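Local coordinates for protein putative glutaryl-CoA dehydrogenase (Thermus thermophilus, PDB 2EBA) that belongs to the acyl-CoA dehydrogenase family of flavoproteins, binds flavin-adenine dinucleotide, and assembles as four chains with a largely helical C-terminal domain, at residues 324-329 / 360-365; 254-259 / 330-335; 314-319 / 372-377. One frame throughout, in Å; residues are numbered along the deposited sequence.

All three interactions lie in the acyl-CoA dehydrogenase C-terminal domain and share helix 315-340, which meets a different partner in each. Interaction 3 uses the start of that helix against helix 368-380, interaction 1 its middle against segment 360-365, and interaction 2 a later part against helix 235-269. The centres of interactions 1 and 2 are about 11 Å apart and they touch, as in Tyr-362 against Leu-330; the centres of 1 and 3 are about 14 Å apart and those of 2 and 3 about 24 Å, without touching. Along the chain, interaction 1 is nested within interaction 3, and interaction 2 crosses both. Helix 315-340 therefore contacts, at different points, the segment lining the FAD pocket and helices 235-269 and 368-380.

Interaction 1 of 3, residues 324-329 / 360-365; sequences QNVWKA and TVYTYE. With FAD (flavin-adenine dinucleotide), chain I.
In Val-326, CG1 stands anti to the backbone N (chi1 179°), and in Tyr-362 the ring carbon CG does the same (chi1 178°); the first torsion aims a methyl at the 361-362 backbone, while the second carries the phenol to Trp-327. Val-326 CG1 lies 3.5 Å from Tyr-362 CA and reaches the Tyr-362 ring at its edge, near the ring plane. The same methyl is 3.8 Å from Val-361 CG1, so it rests between two consecutive residues.

Trp-327 and Tyr-362 extend alongside each other in a common direction. The Tyr-362 ring and the six-membered ring of Trp-327 are nearly parallel, at 20°, but strongly offset, with centroids 5.1 Å apart, so contact is confined to neighbouring rims. The tight point is Trp-327 CE3 to Tyr-362 CE1, 3.3 Å, and Tyr-362 OH lies over one face of the indole. His-368 meets the same indole edge-to-face.

This is the helical C-terminal domain of an acyl-CoA dehydrogenase, where helix 315-340 backs segment 360-365, which lies on helix 351-361 and runs on into a loop beside the flavin. Within that segment, Thr-360 O accepts from both Thr-363 N and Tyr-364 N. Thr-360 CG2 is 3.4 Å from the flavin methyl C7M of FAD. The Tyr-364 ring takes FAD C6 at its edge, in plane, with CD2 3.6 Å from C6, and Tyr-364 CA lies 3.4 Å from FAD O2'. Thr-363 OG1 is hydrogen-bonded to Arg-337 NH1 of the second subunit.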
# COMPACT_ATOMS: atom_id res chain seq x y z
N GLN A 324 0.05 14.90 -3.87
CA GLN A 324 -0.51 13.80 -4.65
C GLN A 324 0.21 13.50 -5.97
O GLN A 324 0.60 12.37 -6.23
CB GLN A 324 -1.99 14.05 -4.97
CG GLN A 324 -2.91 14.08 -3.77
CD GLN A 324 -2.80 12.85 -2.90
OE1 GLN A 324 -2.08 12.84 -1.91
NE2 GLN A 324 -3.51 11.79 -3.28
N ASN A 325 0.39 14.52 -6.79
CA ASN A 325 1.03 14.32 -8.09
C ASN A 325 2.47 13.84 -8.05
O ASN A 325 2.86 12.96 -8.81
CB ASN A 325 0.93 15.60 -8.94
CG ASN A 325 -0.51 15.93 -9.32
OD1 ASN A 325 -0.76 16.87 -10.07
ND2 ASN A 325 -1.45 15.16 -8.80
N VAL A 326 3.29 14.41 -7.18
CA VAL A 326 4.68 13.99 -7.11
C VAL A 326 4.79 12.56 -6.59
O VAL A 326 5.55 11.75 -7.13
CB VAL A 326 5.52 14.98 -6.23
CG1 VAL A 326 6.98 14.53 -6.14
CG2 VAL A 326 5.45 16.39 -6.85
N TRP A 327 4.00 12.24 -5.56
CA TRP A 327 3.99 10.91 -4.98
C TRP A 327 3.69 9.89 -6.05
O TRP A 327 4.37 8.88 -6.19
CB TRP A 327 2.92 10.81 -3.90
CG TRP A 327 2.89 9.50 -3.19
CD1 TRP A 327 1.78 8.86 -2.70
CD2 TRP A 327 4.01 8.71 -2.80
NE1 TRP A 327 2.15 7.73 -2.03
CE2 TRP A 327 3.52 7.61 -2.07
CE3 TRP A 327 5.40 8.83 -2.99
CZ2 TRP A 327 4.36 6.62 -1.53
CZ3 TRP A 327 6.25 7.84 -2.46
CH2 TRP A 327 5.72 6.76 -1.74
N LYS A 328 2.63 10.17 -6.81
CA LYS A 328 2.19 9.29 -7.89
C LYS A 328 3.26 9.13 -8.96
O LYS A 328 3.51 8.02 -9.41
CB LYS A 328 0.89 9.82 -8.51
CG LYS A 328 -0.29 9.69 -7.57
CD LYS A 328 -1.55 10.35 -8.07
CE LYS A 328 -2.64 10.22 -7.04
NZ LYS A 328 -3.88 10.88 -7.52
N ALA A 329 3.88 10.23 -9.35
CA ALA A 329 4.93 10.17 -10.36
C ALA A 329 6.14 9.40 -9.82
O ALA A 329 6.79 8.68 -10.56
CB ALA A 329 5.34 11.59 -10.78
N THR A 360 13.98 13.81 -5.44
CA THR A 360 14.24 15.19 -5.01
C THR A 360 12.96 16.02 -4.98
O THR A 360 12.63 16.66 -3.97
CB THR A 360 15.25 15.88 -5.96
OG1 THR A 360 16.59 15.48 -5.62
CG2 THR A 360 15.13 17.40 -5.89
N VAL A 361 12.23 16.00 -6.09
CA VAL A 361 10.97 16.72 -6.21
C VAL A 361 10.04 16.30 -5.07
O VAL A 361 9.26 17.10 -4.54
CB VAL A 361 10.30 16.43 -7.55
CG1 VAL A 361 9.06 17.30 -7.71
CG2 VAL A 361 11.29 16.66 -8.69
N TYR A 362 10.14 15.03 -4.71
CA TYR A 362 9.36 14.45 -3.64
C TYR A 362 9.77 15.06 -2.29
O TYR A 362 9.00 15.05 -1.33
CB TYR A 362 9.59 12.94 -3.64
CG TYR A 362 8.88 12.18 -2.56
CD1 TYR A 362 7.50 12.17 -2.47
CD2 TYR A 362 9.61 11.43 -1.65
CE1 TYR A 362 6.86 11.43 -1.48
CE2 TYR A 362 8.99 10.69 -0.67
CZ TYR A 362 7.63 10.69 -0.59
OH TYR A 362 7.06 9.95 0.41
N THR A 363 10.97 15.61 -2.23
CA THR A 363 11.52 16.20 -1.02
C THR A 363 11.44 17.73 -0.91
O THR A 363 10.94 18.27 0.08
CB THR A 363 12.98 15.76 -0.85
OG1 THR A 363 13.01 14.36 -0.53
CG2 THR A 363 13.66 16.53 0.25
N TYR A 364 11.95 18.44 -1.91
CA TYR A 364 11.94 19.90 -1.83
C TYR A 364 10.58 20.53 -2.07
O TYR A 364 9.63 19.87 -2.47
CB TYR A 364 13.00 20.51 -2.77
CG TYR A 364 12.79 20.42 -4.27
CD1 TYR A 364 11.53 20.24 -4.85
CD2 TYR A 364 13.88 20.59 -5.13
CE1 TYR A 364 11.36 20.25 -6.24
CE2 TYR A 364 13.72 20.60 -6.51
CZ TYR A 364 12.46 20.43 -7.06
OH TYR A 364 12.33 20.43 -8.42
N GLU A 365 10.48 21.83 -1.81
CA GLU A 365 9.21 22.53 -1.97
C GLU A 365 8.16 21.88 -1.08
O GLU A 365 7.00 21.74 -1.46
CB GLU A 365 8.79 22.49 -3.44
CG GLU A 365 9.79 23.15 -4.36
CD GLU A 365 9.43 24.58 -4.70
OE1 GLU A 365 8.67 25.20 -3.93
OE2 GLU A 365 9.90 25.10 -5.73
PA FAD I . 14.37 17.75 7.06
O1A FAD I . 15.24 17.46 8.26
O2A FAD I . 13.54 19.01 7.00
O5B FAD I . 13.43 16.45 6.83
C5B FAD I . 13.83 15.18 6.90
C4B FAD I . 12.79 14.11 7.06
O4B FAD I . 11.79 14.51 8.23
C3B FAD I . 11.64 14.40 5.95
O3B FAD I . 10.99 13.14 5.79
C2B FAD I . 10.47 15.22 6.54
O2B FAD I . 9.24 14.80 6.08
C1B FAD I . 10.52 14.72 7.96
N9A FAD I . 9.97 15.87 8.81
C8A FAD I . 10.49 17.08 8.93
N7A FAD I . 9.70 17.77 9.81
C5A FAD I . 8.69 16.96 10.24
C6A FAD I . 7.59 17.11 11.15
N6A FAD I . 7.36 18.27 11.78
N1A FAD I . 6.75 16.04 11.36
C2A FAD I . 6.95 14.85 10.73
N3A FAD I . 7.99 14.68 9.86
C4A FAD I . 8.88 15.71 9.61
N1 FAD I . 15.59 24.89 -0.74
C2 FAD I . 15.49 26.22 -1.07
O2 FAD I . 15.13 27.05 -0.21
N3 FAD I . 15.78 26.64 -2.34
C4 FAD I . 16.19 25.74 -3.30
O4 FAD I . 16.47 26.14 -4.44
C4X FAD I . 16.31 24.37 -2.98
N5 FAD I . 16.73 23.45 -3.91
C5X FAD I . 16.89 22.12 -3.60
C6 FAD I . 17.36 21.21 -4.58
C7 FAD I . 17.55 19.85 -4.25
C7M FAD I . 18.08 18.94 -5.34
C8 FAD I . 17.25 19.38 -2.93
C8M FAD I . 17.43 17.94 -2.50
C9 FAD I . 16.78 20.29 -1.97
C9A FAD I . 16.58 21.68 -2.27
N10 FAD I . 16.13 22.62 -1.32
C10 FAD I . 16.00 23.94 -1.65
C1' FAD I . 15.82 22.23 0.07
C2' FAD I . 14.60 21.37 0.22
O2' FAD I . 13.45 22.20 0.24
C3' FAD I . 14.78 20.58 1.48
O3' FAD I . 15.55 19.42 1.16
C4' FAD I . 13.48 20.12 2.13
O4' FAD I . 12.90 21.19 2.90
C5' FAD I . 13.73 18.95 3.06
O5' FAD I . 14.35 19.41 4.25
P FAD I . 15.77 18.86 4.81
O1P FAD I . 16.60 18.26 3.72
O2P FAD I . 16.39 19.98 5.60
O3P FAD I . 15.31 17.64 5.76

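Interaction 2 of 3, residues 254-259 / 330-335; sequences GALEAV and LQAARM
Between Leu-256 and Val-259, the residues that reach Ala-332 and Ala-333, helix 235-269 carries Glu-257, whose OE1 is gripped by two salt bridges, to Arg-23 NH2 and Arg-84 NE, while its other oxygen, OE2, is hydrogen-bonded to Tyr-80 OH and Leu-2 N.

The contact with segment 330-335 is a helix-helix packing inside the helical bundle of the acyl-CoA dehydrogenase C-terminal domain. The axes of segments 254-259 and 330-335 run in the same sense at 14° and approach to 9.3 Å. Ala-332 and Ala-333 present only methyl groups here, and the CA atoms of Val-259 and Ala-333 are 6.0 Å apart. One step back along both helices, Leu-256 CA and Ala-332 CA are separated by 6.7 Å. The interface has no hydrogen bond between the segments and buries 132 Å² in all; it consists of van der Waals contact, mostly between apolar side chains.

Leu-256 leans in with its branch point, CG lying 4.1 Å from Ala-332 CB. A chi1 of -157° puts that CG roughly anti to the backbone N, and it is this carbon, rather than either terminal methyl, that makes the nearest approach. Met-290 of helix 281-309 touches both Val-259 and Ala-332, and His-354 of helix 351-361 touches Val-259. Val-259 points at the other helix and divides its two methyls. A chi1 of -58° sets CG2 between the backbone N and the carbonyl carbon and CG1 anti to the carbonyl carbon, which produces this division. Val-259 CG2 comes to 4.1 Å from Ala-332 O and 4.4 Å from Ala-332 CB, whereas Val-259 CG1 lies 4.4 Å from Ala-333 CB.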
# COMPACT_ATOMS: atom_id res chain seq x y z
N GLY A 254 4.03 15.36 -16.32
CA GLY A 254 4.79 15.21 -17.54
C GLY A 254 5.82 14.09 -17.46
O GLY A 254 5.99 13.34 -18.42
N ALA A 255 6.52 13.99 -16.33
CA ALA A 255 7.51 12.94 -16.14
C ALA A 255 6.76 11.60 -16.06
O ALA A 255 7.31 10.55 -16.37
CB ALA A 255 8.32 13.19 -14.85
N LEU A 256 5.50 11.66 -15.63
CA LEU A 256 4.67 10.47 -15.51
C LEU A 256 4.33 9.98 -16.92
O LEU A 256 4.36 8.80 -17.18
CB LEU A 256 3.39 10.77 -14.74
CG LEU A 256 2.69 9.58 -14.06
CD1 LEU A 256 1.53 10.04 -13.19
CD2 LEU A 256 2.18 8.63 -15.11
N GLU A 257 4.00 10.90 -17.82
CA GLU A 257 3.72 10.51 -19.20
C GLU A 257 4.99 9.88 -19.81
O GLU A 257 4.92 8.91 -20.57
CB GLU A 257 3.29 11.73 -20.02
CG GLU A 257 3.43 11.53 -21.54
CD GLU A 257 2.97 12.72 -22.35
OE1 GLU A 257 3.42 12.84 -23.51
OE2 GLU A 257 2.15 13.52 -21.86
N ALA A 258 6.14 10.44 -19.48
CA ALA A 258 7.39 9.93 -20.01
C ALA A 258 7.67 8.48 -19.61
O ALA A 258 7.97 7.65 -20.46
CB ALA A 258 8.55 10.82 -19.57
N VAL A 259 7.58 8.16 -18.32
CA VAL A 259 7.86 6.80 -17.87
C VAL A 259 6.75 5.82 -18.26
O VAL A 259 7.01 4.64 -18.50
CB VAL A 259 8.07 6.71 -16.33
CG1 VAL A 259 9.21 7.62 -15.92
CG2 VAL A 259 6.78 7.08 -15.60
N LEU A 330 6.45 9.55 -8.54
CA LEU A 330 7.58 8.81 -7.98
C LEU A 330 7.20 7.32 -7.97
O LEU A 330 7.97 6.46 -8.39
CB LEU A 330 7.91 9.29 -6.55
CG LEU A 330 9.06 8.59 -5.82
CD1 LEU A 330 10.37 8.72 -6.59
CD2 LEU A 330 9.22 9.17 -4.45
N GLN A 331 5.99 7.01 -7.53
CA GLN A 331 5.58 5.62 -7.50
C GLN A 331 5.58 5.02 -8.91
O GLN A 331 6.00 3.89 -9.13
CB GLN A 331 4.20 5.50 -6.87
CG GLN A 331 4.14 5.92 -5.40
CD GLN A 331 2.70 6.04 -4.89
OE1 GLN A 331 1.98 6.99 -5.22
NE2 GLN A 331 2.28 5.06 -4.08
N ALA A 332 5.12 5.80 -9.89
CA ALA A 332 5.05 5.32 -11.26
C ALA A 332 6.43 5.12 -11.87
O ALA A 332 6.61 4.24 -12.70
CB ALA A 332 4.25 6.29 -12.11
N ALA A 333 7.39 5.94 -11.46
CA ALA A 333 8.74 5.82 -12.00
C ALA A 333 9.36 4.51 -11.52
O ALA A 333 10.04 3.82 -12.27
CB ALA A 333 9.59 7.02 -11.56
N ARG A 334 9.10 4.18 -10.26
CA ARG A 334 9.61 2.95 -9.66
C ARG A 334 8.95 1.73 -10.33
O ARG A 334 9.63 0.75 -10.66
CB ARG A 334 9.31 2.93 -8.16
CG ARG A 334 9.93 4.09 -7.42
CD ARG A 334 9.42 4.17 -6.00
NE ARG A 334 10.23 5.08 -5.20
CZ ARG A 334 9.94 5.42 -3.95
NH1 ARG A 334 8.86 4.94 -3.36
NH2 ARG A 334 10.74 6.24 -3.29
N MET A 335 7.64 1.81 -10.54
CA MET A 335 6.89 0.72 -11.18
C MET A 335 7.41 0.46 -12.58
O MET A 335 7.53 -0.69 -13.00
CB MET A 335 5.40 1.06 -11.26
CG MET A 335 4.53 0.46 -10.20
SD MET A 335 2.89 1.03 -10.50
CE MET A 335 2.30 1.04 -8.79

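Interaction 3 of 3, residues 314-319 / 372-377; sequences TPAQVS and TLVLGR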
# COMPACT_ATOMS: atom_id res chain seq x y z
N THR A 314 -5.83 28.61 -2.91
CA THR A 314 -5.27 28.71 -1.57
C THR A 314 -4.05 27.81 -1.47
O THR A 314 -3.89 26.89 -2.26
CB THR A 314 -6.26 28.29 -0.47
OG1 THR A 314 -6.31 26.86 -0.39
CG2 THR A 314 -7.66 28.86 -0.75
N PRO A 315 -3.17 28.06 -0.50
CA PRO A 315 -1.97 27.23 -0.36
C PRO A 315 -2.27 25.76 -0.06
O PRO A 315 -1.60 24.86 -0.57
CB PRO A 315 -1.22 27.89 0.78
CG PRO A 315 -1.66 29.32 0.68
CD PRO A 315 -3.12 29.21 0.41
N ALA A 316 -3.29 25.52 0.77
CA ALA A 316 -3.64 24.16 1.13
C ALA A 316 -4.02 23.39 -0.10
O ALA A 316 -3.69 22.23 -0.23
CB ALA A 316 -4.80 24.17 2.12
N GLN A 317 -4.73 24.05 -1.02
CA GLN A 317 -5.15 23.40 -2.26
C GLN A 317 -3.91 23.01 -3.06
O GLN A 317 -3.83 21.91 -3.61
CB GLN A 317 -6.04 24.34 -3.10
CG GLN A 317 -7.34 24.73 -2.43
CD GLN A 317 -8.21 25.62 -3.30
OE1 GLN A 317 -7.76 26.66 -3.80
NE2 GLN A 317 -9.47 25.22 -3.48
N VAL A 318 -2.95 23.92 -3.13
CA VAL A 318 -1.70 23.67 -3.84
C VAL A 318 -0.94 22.54 -3.18
O VAL A 318 -0.39 21.68 -3.85
CB VAL A 318 -0.82 24.94 -3.89
CG1 VAL A 318 0.55 24.60 -4.46
CG2 VAL A 318 -1.49 25.98 -4.75
N SER A 319 -0.90 22.53 -1.85
CA SER A 319 -0.21 21.46 -1.14
C SER A 319 -0.78 20.09 -1.54
O SER A 319 -0.03 19.12 -1.71
CB SER A 319 -0.35 21.64 0.37
OG SER A 319 0.69 22.45 0.90
N THR A 372 1.12 16.84 4.11
CA THR A 372 0.13 16.06 4.83
C THR A 372 -0.30 16.87 6.05
O THR A 372 -1.49 16.95 6.37
CB THR A 372 0.71 14.71 5.31
OG1 THR A 372 0.96 13.87 4.17
CG2 THR A 372 -0.25 13.99 6.23
N LEU A 373 0.68 17.48 6.72
CA LEU A 373 0.41 18.29 7.91
C LEU A 373 -0.31 19.58 7.53
O LEU A 373 -1.14 20.08 8.29
CB LEU A 373 1.71 18.62 8.66
CG LEU A 373 2.29 17.65 9.70
CD1 LEU A 373 1.16 17.00 10.49
CD2 LEU A 373 3.11 16.58 9.03
N VAL A 374 0.00 20.12 6.36
CA VAL A 374 -0.67 21.32 5.92
C VAL A 374 -2.15 20.96 5.85
O VAL A 374 -2.99 21.60 6.48
CB VAL A 374 -0.18 21.78 4.54
CG1 VAL A 374 -1.19 22.72 3.90
CG2 VAL A 374 1.18 22.45 4.68
N LEU A 375 -2.46 19.92 5.08
CA LEU A 375 -3.83 19.47 4.92
C LEU A 375 -4.44 19.13 6.29
O LEU A 375 -5.57 19.54 6.60
CB LEU A 375 -3.88 18.26 3.99
CG LEU A 375 -3.44 18.49 2.54
CD1 LEU A 375 -3.36 17.16 1.78
CD2 LEU A 375 -4.43 19.45 1.86
N GLY A 376 -3.70 18.39 7.11
CA GLY A 376 -4.19 18.01 8.42
C GLY A 376 -4.61 19.21 9.23
O GLY A 376 -5.69 19.24 9.82
N ARG A 377 -3.75 20.20 9.29
CA ARG A 377 -4.04 21.40 10.03
C ARG A 377 -5.27 22.08 9.43
O ARG A 377 -6.06 22.72 10.13
CB ARG A 377 -2.86 22.33 9.97
CG ARG A 377 -3.11 23.55 10.77
CD ARG A 377 -2.63 24.71 9.98
NE ARG A 377 -1.25 25.00 10.29
CZ ARG A 377 -0.34 25.31 9.37
NH1 ARG A 377 -0.67 25.33 8.07
NH2 ARG A 377 0.89 25.64 9.75
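Val-374 and Leu-375 are the residues of segment 372-377 that meet Ala-316 and Ser-319 on the start of helix 315-340. In sequence order, Thr-372 comes first and points away; its OG1 is hydrogen-bonded to Arg-323 NH2 and to His-368 O. Val-374 is directed at the other helix, with CG1 anti to its backbone N (chi1 161°). That methyl lies 3.6 Å from Ser-319 OG and 4.0 Å from Ala-316 CA, fitting between the two residues. The serine oxygen is not left to the valine: it is hydrogen-bonded to His-371 ND1, so an apolar methyl packs against a polar atom already satisfied.

Leu-375 follows, and its CD2 comes to 3.6 Å from Ala-316 O, a van der Waals approach of a methyl to a backbone carbonyl. No hydrogen bond joins the segments.

The facing helix begins with a capping box: Gln-317 N donates to Thr-314 OG1 at 3.3 Å, and Thr-314 N donates to Gln-317 OE1 at 2.9 Å.

In this helical C-terminal domain of the acyl-CoA dehydrogenase family, the segment axes cross at -137° (N-to-C directions), 9.1 Å apart at closest. Helix 235-269 and helix 281-309 touch Val-318, and the third subunit adds Phe-4 against Ala-316 and Ala-288 against Leu-375.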